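Local coordinates for putative mandelate racemase (Bordetella bronchiseptica, PDB 3OZY), which is of unknown function but, as a magnesium-binding member of the enolase superfamily, probably acts on carboxylate substrates such as sugar diacids, at residues E254-R259 with R280-E286; A300-F306 with H324-W330. All coordinates share one frame; numbering follows the deposited sequence.

Contact 1. Residues E254-R259 with R280-E286; sequences ENLYTR and RAGGITE. With MG (magnesium ion), chain C.
R280 reaches E254 and N255 with its guanidinium group. Its CB points toward 254-259, and the chain bends at CD (chi3 73°), which brings the NE edge round to the backbone. R280 CD lies 3.7 Å from E254 O. R280 NE donates to E254 O at 2.7 Å, nearly straight at 169°. At the tip, NH2 of R280 donates to N255 OD1 over 3.0 Å, a more bent bond that comes from above the amide plane. Both acceptors lie in the guanidinium plane, so the two bonds fix its rotation. R280 NH1 is hydrogen-bonded to S53, and N255 ND2 to E228. R280 NE holds the E254 carbonyl, while E254 OE2 binds the magnesium ion at 2.2 Å, together with D201, E227 and waters, and E254 OE1 accepts from one of those waters.

The Y257 ring has R280 O at its edge, and its OH is hydrogen-bonded to Y56 OH. T258 N donates to A281 O at 2.9 Å, on a lone pair in the carbonyl plane. At the far end, R259 grips E286 side-on in a salt bridge, NE to OE2 and NH2 of R259 to OE1 of E286 at 2.9 Å. The carboxylate is turned 47° from the guanidinium plane. OE2 of E286 also takes R259 N at 2.7 Å, through its anti lone pair, so one oxygen holds both backbone and side chain.

The two segments leave barrel strands 249-252 and 273-274 and lead into helices 258-267 and 284-296, with G283 as N-cap of the second. Helix 102-122 packs on Y257 and I284, helix 81-97 on T285 and E286, and H99 of the second subunit on L256 and Y257.

Contact 2. Residues A300-F306 with H324-W330; sequences AWNPHTF and HPAMFEW
H324 lays one face of its imidazole against the backbone of A300 and W301. W301 N sits over the ring centre, and W301 CB makes a CH-pi contact 3.9 Å from the centroid of the H324 ring. NE2 of H324 is hydrogen-bonded to S291 O. Next, P325 O receives ND2 of N302 at 2.8 Å, nearly along the C=O axis and in the amide plane of N302. The same ND2 donates to a water that also accepts from M327 N. M327 CB lies beside the N302 amide, while its sulfur end leads away. A second water links P303 O and M327 O, donating to both.

The F328 ring meets T305 CG2 through CE1 at 3.7 Å. E329 follows and buries the largest area of any residue in the contact. Its CG is anti to the backbone N (chi1 -177°), and the extended chain carries the carboxylate past T305. OE1 of E329 takes T305 N at 2.9 Å, 27° out of the carboxylate plane. T305 OG1 donates back to E329 O at 2.7 Å from above the carbonyl plane. The two residues therefore clasp each other by side chain and backbone in turn. OE2 of E329 forms a salt bridge with K171 and a hydrogen bond with S144, and F306 CB packs over the carboxylate.

Strand 300-301, helix 309-321 and strand 328-331 form a beta-alpha-beta unit running into the last strand of the enolase-superfamily barrel. H304, hydrogen-bonded to D277 OD2, lies near the magnesium ion, an arrangement consistent with the His-Asp pair of mandelate racemase.

Contacts 1 and 2 follow each other along the chain: both segments of contact 1 precede those of contact 2. Their centres are about 14 Å apart, and both belong to the C-terminal barrel domain. Helix 284-296, which begins in contact 1, leads directly into strand 300-301 of contact 2. The two contacts meet near the magnesium ion: H304 CD2 lies 3.2 Å from E254 OE2, and H304 ND1 lies 3.6 Å from R280 CD. Contact 1 supplies a ligand of the magnesium site, and contact 2 places H304 beside it, at the C-terminal ends of the barrel strands.

Contact 1. Residues E254-R259 with R280-E286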
loop_
_atom_site.group_PDB
_atom_site.type_symbol
_atom_site.label_atom_id
_atom_site.label_comp_id
_atom_site.label_asym_id
_atom_site.label_seq_id
_atom_site.Cartn_x
_atom_site.Cartn_y
_atom_site.Cartn_z
ATOM N N GLU A 254 11.159 7.326 -0.537
ATOM C CA GLU A 254 11.284 6.134 0.302
ATOM C C GLU A 254 9.925 5.534 0.653
ATOM O O GLU A 254 9.829 4.341 0.933
ATOM C CB GLU A 254 12.092 6.405 1.561
ATOM C CG GLU A 254 11.343 7.136 2.635
ATOM C CD GLU A 254 12.282 7.699 3.663
ATOM O OE1 GLU A 254 12.118 7.392 4.856
ATOM O OE2 GLU A 254 13.192 8.440 3.262
ATOM N N ASN A 255 8.874 6.351 0.625
ATOM C CA ASN A 255 7.551 5.876 1.004
ATOM C C ASN A 255 6.547 5.859 -0.147
ATOM O O ASN A 255 5.347 5.709 0.068
ATOM C CB ASN A 255 7.043 6.653 2.225
ATOM C CG ASN A 255 7.794 6.267 3.480
ATOM O OD1 ASN A 255 7.894 5.081 3.810
ATOM N ND2 ASN A 255 8.354 7.252 4.169
ATOM N N LEU A 256 7.070 5.983 -1.366
ATOM C CA LEU A 256 6.296 5.838 -2.599
ATOM C C LEU A 256 6.706 4.538 -3.262
ATOM O O LEU A 256 7.864 4.140 -3.198
ATOM C CB LEU A 256 6.578 7.007 -3.542
ATOM C CG LEU A 256 6.129 8.370 -3.038
ATOM C CD1 LEU A 256 6.691 9.441 -3.959
ATOM C CD2 LEU A 256 4.613 8.437 -2.986
ATOM N N TYR A 257 5.749 3.871 -3.897
ATOM C CA TYR A 257 5.949 2.509 -4.376
ATOM C C TYR A 257 5.662 2.354 -5.862
ATOM O O TYR A 257 4.626 2.814 -6.354
ATOM C CB TYR A 257 5.057 1.549 -3.583
ATOM C CG TYR A 257 5.449 1.469 -2.125
ATOM C CD1 TYR A 257 6.363 0.514 -1.685
ATOM C CD2 TYR A 257 4.915 2.350 -1.182
ATOM C CE1 TYR A 257 6.738 0.444 -0.358
ATOM C CE2 TYR A 257 5.294 2.288 0.155
ATOM C CZ TYR A 257 6.203 1.326 0.558
ATOM O OH TYR A 257 6.604 1.229 1.877
ATOM N N THR A 258 6.569 1.655 -6.546
ATOM C CA THR A 258 6.511 1.358 -7.986
ATOM C C THR A 258 6.711 2.592 -8.849
ATOM O O THR A 258 6.584 3.735 -8.395
ATOM C CB THR A 258 5.204 0.639 -8.453
ATOM O OG1 THR A 258 4.159 1.603 -8.654
ATOM C CG2 THR A 258 4.775 -0.458 -7.478
ATOM N N ARG A 259 6.991 2.341 -10.122
ATOM C CA ARG A 259 7.150 3.428 -11.072
ATOM C C ARG A 259 5.864 4.244 -11.223
ATOM O O ARG A 259 5.911 5.394 -11.663
ATOM C CB ARG A 259 7.581 2.883 -12.431
ATOM C CG ARG A 259 6.488 2.169 -13.193
ATOM C CD ARG A 259 7.085 1.446 -14.388
ATOM N NE ARG A 259 7.820 0.247 -13.980
ATOM C CZ ARG A 259 8.533 -0.512 -14.808
ATOM N NH1 ARG A 259 8.649 -0.186 -16.090
ATOM N NH2 ARG A 259 9.144 -1.591 -14.349
ATOM N N ARG A 280 12.569 -1.303 -1.450
ATOM C CA ARG A 280 11.234 -0.892 -1.008
ATOM C C ARG A 280 10.239 -0.732 -2.154
ATOM O O ARG A 280 9.093 -1.155 -2.038
ATOM C CB ARG A 280 11.292 0.440 -0.232
ATOM C CG ARG A 280 12.180 0.417 0.997
ATOM C CD ARG A 280 12.444 1.825 1.552
ATOM N NE ARG A 280 11.302 2.438 2.237
ATOM C CZ ARG A 280 11.004 2.242 3.515
ATOM N NH1 ARG A 280 11.747 1.418 4.246
ATOM N NH2 ARG A 280 9.966 2.867 4.072
ATOM N N ALA A 281 10.676 -0.104 -3.247
ATOM C CA ALA A 281 9.760 0.388 -4.274
ATOM C C ALA A 281 9.411 -0.664 -5.318
ATOM O O ALA A 281 8.618 -0.387 -6.221
ATOM C CB ALA A 281 10.351 1.632 -4.942
ATOM N N GLY A 282 10.006 -1.850 -5.205
ATOM C CA GLY A 282 9.655 -2.973 -6.059
ATOM C C GLY A 282 10.801 -3.921 -6.378
ATOM O O GLY A 282 10.561 -5.016 -6.895
ATOM N N GLY A 283 12.044 -3.533 -6.088
ATOM C CA GLY A 283 13.180 -4.398 -6.376
ATOM C C GLY A 283 14.238 -3.693 -7.196
ATOM O O GLY A 283 14.056 -2.540 -7.584
ATOM N N ILE A 284 15.355 -4.371 -7.444
ATOM C CA ILE A 284 16.292 -3.898 -8.451
ATOM C C ILE A 284 15.577 -3.749 -9.805
ATOM O O ILE A 284 15.763 -2.762 -10.507
ATOM C CB ILE A 284 17.495 -4.856 -8.541
ATOM C CG1 ILE A 284 18.426 -4.606 -7.345
ATOM C CG2 ILE A 284 18.220 -4.692 -9.865
ATOM C CD1 ILE A 284 19.564 -5.629 -7.201
ATOM N N THR A 285 14.733 -4.713 -10.151
ATOM C CA THR A 285 13.999 -4.658 -11.415
ATOM C C THR A 285 13.210 -3.351 -11.551
ATOM O O THR A 285 13.247 -2.681 -12.588
ATOM C CB THR A 285 13.058 -5.862 -11.528
ATOM O OG1 THR A 285 13.829 -7.062 -11.382
ATOM C CG2 THR A 285 12.330 -5.875 -12.872
ATOM N N GLU A 286 12.522 -2.976 -10.482
ATOM C CA GLU A 286 11.682 -1.787 -10.519
ATOM C C GLU A 286 12.502 -0.492 -10.407
ATOM O O GLU A 286 12.223 0.491 -11.103
ATOM C CB GLU A 286 10.610 -1.871 -9.431
ATOM C CG GLU A 286 9.507 -0.818 -9.550
ATOM C CD GLU A 286 8.584 -1.030 -10.743
ATOM O OE1 GLU A 286 8.761 -2.004 -11.509
ATOM O OE2 GLU A 286 7.676 -0.194 -10.924
HETATM MG MG MG C . 14.258 10.021 4.287
HETATM O O HOH W 1 13.674 8.927 6.311
HETATM O O HOH W 2 12.285 10.955 4.716
HETATM O O HOH W 3 16.315 8.874 4.541
#

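Contact 2. Residues A300-F306 with H324-W330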
loop_
_atom_site.group_PDB
_atom_site.type_symbol
_atom_site.label_atom_id
_atom_site.label_comp_id
_atom_site.label_asym_id
_atom_site.label_seq_id
_atom_site.Cartn_x
_atom_site.Cartn_y
_atom_site.Cartn_z
ATOM N N ALA A 300 16.473 13.529 -11.551
ATOM C CA ALA A 300 17.505 12.691 -10.961
ATOM C C ALA A 300 16.883 11.531 -10.196
ATOM O O ALA A 300 15.782 11.656 -9.664
ATOM C CB ALA A 300 18.380 13.527 -10.020
ATOM N N TRP A 301 17.591 10.401 -10.161
ATOM C CA TRP A 301 17.277 9.301 -9.249
ATOM C C TRP A 301 18.446 9.149 -8.289
ATOM O O TRP A 301 19.574 8.910 -8.723
ATOM C CB TRP A 301 17.046 7.989 -10.002
ATOM C CG TRP A 301 16.895 6.799 -9.098
ATOM C CD1 TRP A 301 15.839 6.521 -8.270
ATOM C CD2 TRP A 301 17.834 5.728 -8.921
ATOM N NE1 TRP A 301 16.065 5.337 -7.593
ATOM C CE2 TRP A 301 17.280 4.835 -7.978
ATOM C CE3 TRP A 301 19.085 5.438 -9.467
ATOM C CZ2 TRP A 301 17.940 3.678 -7.568
ATOM C CZ3 TRP A 301 19.736 4.288 -9.058
ATOM C CH2 TRP A 301 19.161 3.423 -8.122
ATOM N N ASN A 302 18.164 9.328 -6.998
ATOM C CA ASN A 302 19.138 9.164 -5.915
ATOM C C ASN A 302 18.384 8.382 -4.849
ATOM O O ASN A 302 17.560 8.949 -4.131
ATOM C CB ASN A 302 19.577 10.522 -5.349
ATOM C CG ASN A 302 20.280 11.389 -6.370
ATOM O OD1 ASN A 302 19.728 12.376 -6.854
ATOM N ND2 ASN A 302 21.508 11.030 -6.700
ATOM N N PRO A 303 18.625 7.062 -4.758
ATOM C CA PRO A 303 17.768 6.227 -3.912
ATOM C C PRO A 303 17.935 6.482 -2.421
ATOM O O PRO A 303 19.020 6.816 -1.949
ATOM C CB PRO A 303 18.243 4.802 -4.226
ATOM C CG PRO A 303 19.654 4.987 -4.674
ATOM C CD PRO A 303 19.611 6.253 -5.495
ATOM N N HIS A 304 16.843 6.296 -1.694
ATOM C CA HIS A 304 16.913 5.988 -0.279
ATOM C C HIS A 304 17.547 4.594 -0.151
ATOM O O HIS A 304 17.283 3.712 -0.977
ATOM C CB HIS A 304 15.482 5.992 0.271
ATOM C CG HIS A 304 15.349 5.437 1.654
ATOM N ND1 HIS A 304 15.245 4.086 1.907
ATOM C CD2 HIS A 304 15.261 6.054 2.855
ATOM C CE1 HIS A 304 15.122 3.892 3.210
ATOM N NE2 HIS A 304 15.123 5.073 3.807
ATOM N N THR A 305 18.404 4.400 0.856
ATOM C CA THR A 305 19.104 3.121 1.038
ATOM C C THR A 305 19.092 2.624 2.491
ATOM O O THR A 305 19.676 1.585 2.800
ATOM C CB THR A 305 20.572 3.254 0.649
ATOM O OG1 THR A 305 21.229 4.046 1.645
ATOM C CG2 THR A 305 20.732 3.909 -0.714
ATOM N N PHE A 306 18.418 3.362 3.364
ATOM C CA PHE A 306 18.603 3.260 4.813
ATOM C C PHE A 306 17.811 2.106 5.434
ATOM O O PHE A 306 16.596 2.201 5.586
ATOM C CB PHE A 306 18.157 4.601 5.405
ATOM C CG PHE A 306 18.573 4.860 6.840
ATOM C CD1 PHE A 306 19.684 5.657 7.120
ATOM C CD2 PHE A 306 17.791 4.421 7.892
ATOM C CE1 PHE A 306 20.027 5.966 8.423
ATOM C CE2 PHE A 306 18.139 4.718 9.200
ATOM C CZ PHE A 306 19.266 5.494 9.459
ATOM N N HIS A 324 23.151 9.141 -13.363
ATOM C CA HIS A 324 22.666 10.189 -12.469
ATOM C C HIS A 324 23.786 10.707 -11.579
ATOM O O HIS A 324 24.651 9.939 -11.176
ATOM C CB HIS A 324 21.536 9.667 -11.590
ATOM C CG HIS A 324 20.259 9.438 -12.331
ATOM N ND1 HIS A 324 19.526 10.472 -12.872
ATOM C CD2 HIS A 324 19.597 8.297 -12.634
ATOM C CE1 HIS A 324 18.459 9.976 -13.476
ATOM N NE2 HIS A 324 18.483 8.659 -13.355
ATOM N N PRO A 325 23.754 12.009 -11.240
ATOM C CA PRO A 325 24.758 12.535 -10.308
ATOM C C PRO A 325 24.680 11.755 -9.008
ATOM O O PRO A 325 23.588 11.482 -8.508
ATOM C CB PRO A 325 24.301 13.976 -10.056
ATOM C CG PRO A 325 23.295 14.283 -11.122
ATOM C CD PRO A 325 22.685 12.982 -11.531
ATOM N N ALA A 326 25.824 11.397 -8.450
ATOM C CA ALA A 326 25.835 10.576 -7.245
ATOM C C ALA A 326 25.578 11.391 -5.981
ATOM O O ALA A 326 26.212 12.424 -5.764
ATOM C CB ALA A 326 27.164 9.839 -7.124
ATOM N N MET A 327 24.650 10.920 -5.157
ATOM C CA MET A 327 24.424 11.498 -3.837
ATOM C C MET A 327 23.910 10.334 -3.002
ATOM O O MET A 327 22.710 10.210 -2.729
ATOM C CB MET A 327 23.425 12.659 -3.905
ATOM C CG MET A 327 23.234 13.417 -2.583
ATOM S SD MET A 327 24.760 14.018 -1.819
ATOM C CE MET A 327 25.154 15.379 -2.913
ATOM N N PHE A 328 24.840 9.455 -2.645
ATOM C CA PHE A 328 24.505 8.107 -2.212
ATOM C C PHE A 328 24.351 8.006 -0.704
ATOM O O PHE A 328 25.300 8.240 0.045
ATOM C CB PHE A 328 25.561 7.104 -2.678
ATOM C CG PHE A 328 25.195 5.692 -2.359
ATOM C CD1 PHE A 328 24.220 5.053 -3.102
ATOM C CD2 PHE A 328 25.767 5.022 -1.291
ATOM C CE1 PHE A 328 23.834 3.762 -2.812
ATOM C CE2 PHE A 328 25.386 3.724 -0.995
ATOM C CZ PHE A 328 24.417 3.095 -1.756
ATOM N N GLU A 329 23.152 7.632 -0.257
ATOM C CA GLU A 329 22.842 7.593 1.171
ATOM C C GLU A 329 23.625 6.513 1.917
ATOM O O GLU A 329 23.579 5.338 1.555
ATOM C CB GLU A 329 21.337 7.390 1.385
ATOM C CG GLU A 329 20.950 7.405 2.852
ATOM C CD GLU A 329 19.452 7.462 3.084
ATOM O OE1 GLU A 329 18.674 6.882 2.288
ATOM O OE2 GLU A 329 19.037 8.078 4.091
ATOM N N TRP A 330 24.332 6.923 2.972
ATOM C CA TRP A 330 25.062 5.983 3.817
ATOM C C TRP A 330 24.727 6.191 5.292
ATOM O O TRP A 330 25.141 7.179 5.899
ATOM C CB TRP A 330 26.583 6.072 3.594
ATOM C CG TRP A 330 27.259 4.860 4.160
ATOM C CD1 TRP A 330 27.486 4.592 5.479
ATOM C CD2 TRP A 330 27.736 3.722 3.428
ATOM N NE1 TRP A 330 28.075 3.356 5.612
ATOM C CE2 TRP A 330 28.250 2.807 4.368
ATOM C CE3 TRP A 330 27.796 3.397 2.069
ATOM C CZ2 TRP A 330 28.806 1.581 3.993
ATOM C CZ3 TRP A 330 28.353 2.187 1.695
ATOM C CH2 TRP A 330 28.845 1.289 2.657
HETATM O O HOH W 4 22.915 8.503 -5.494
HETATM O O HOH W 5 21.387 7.770 -3.100
#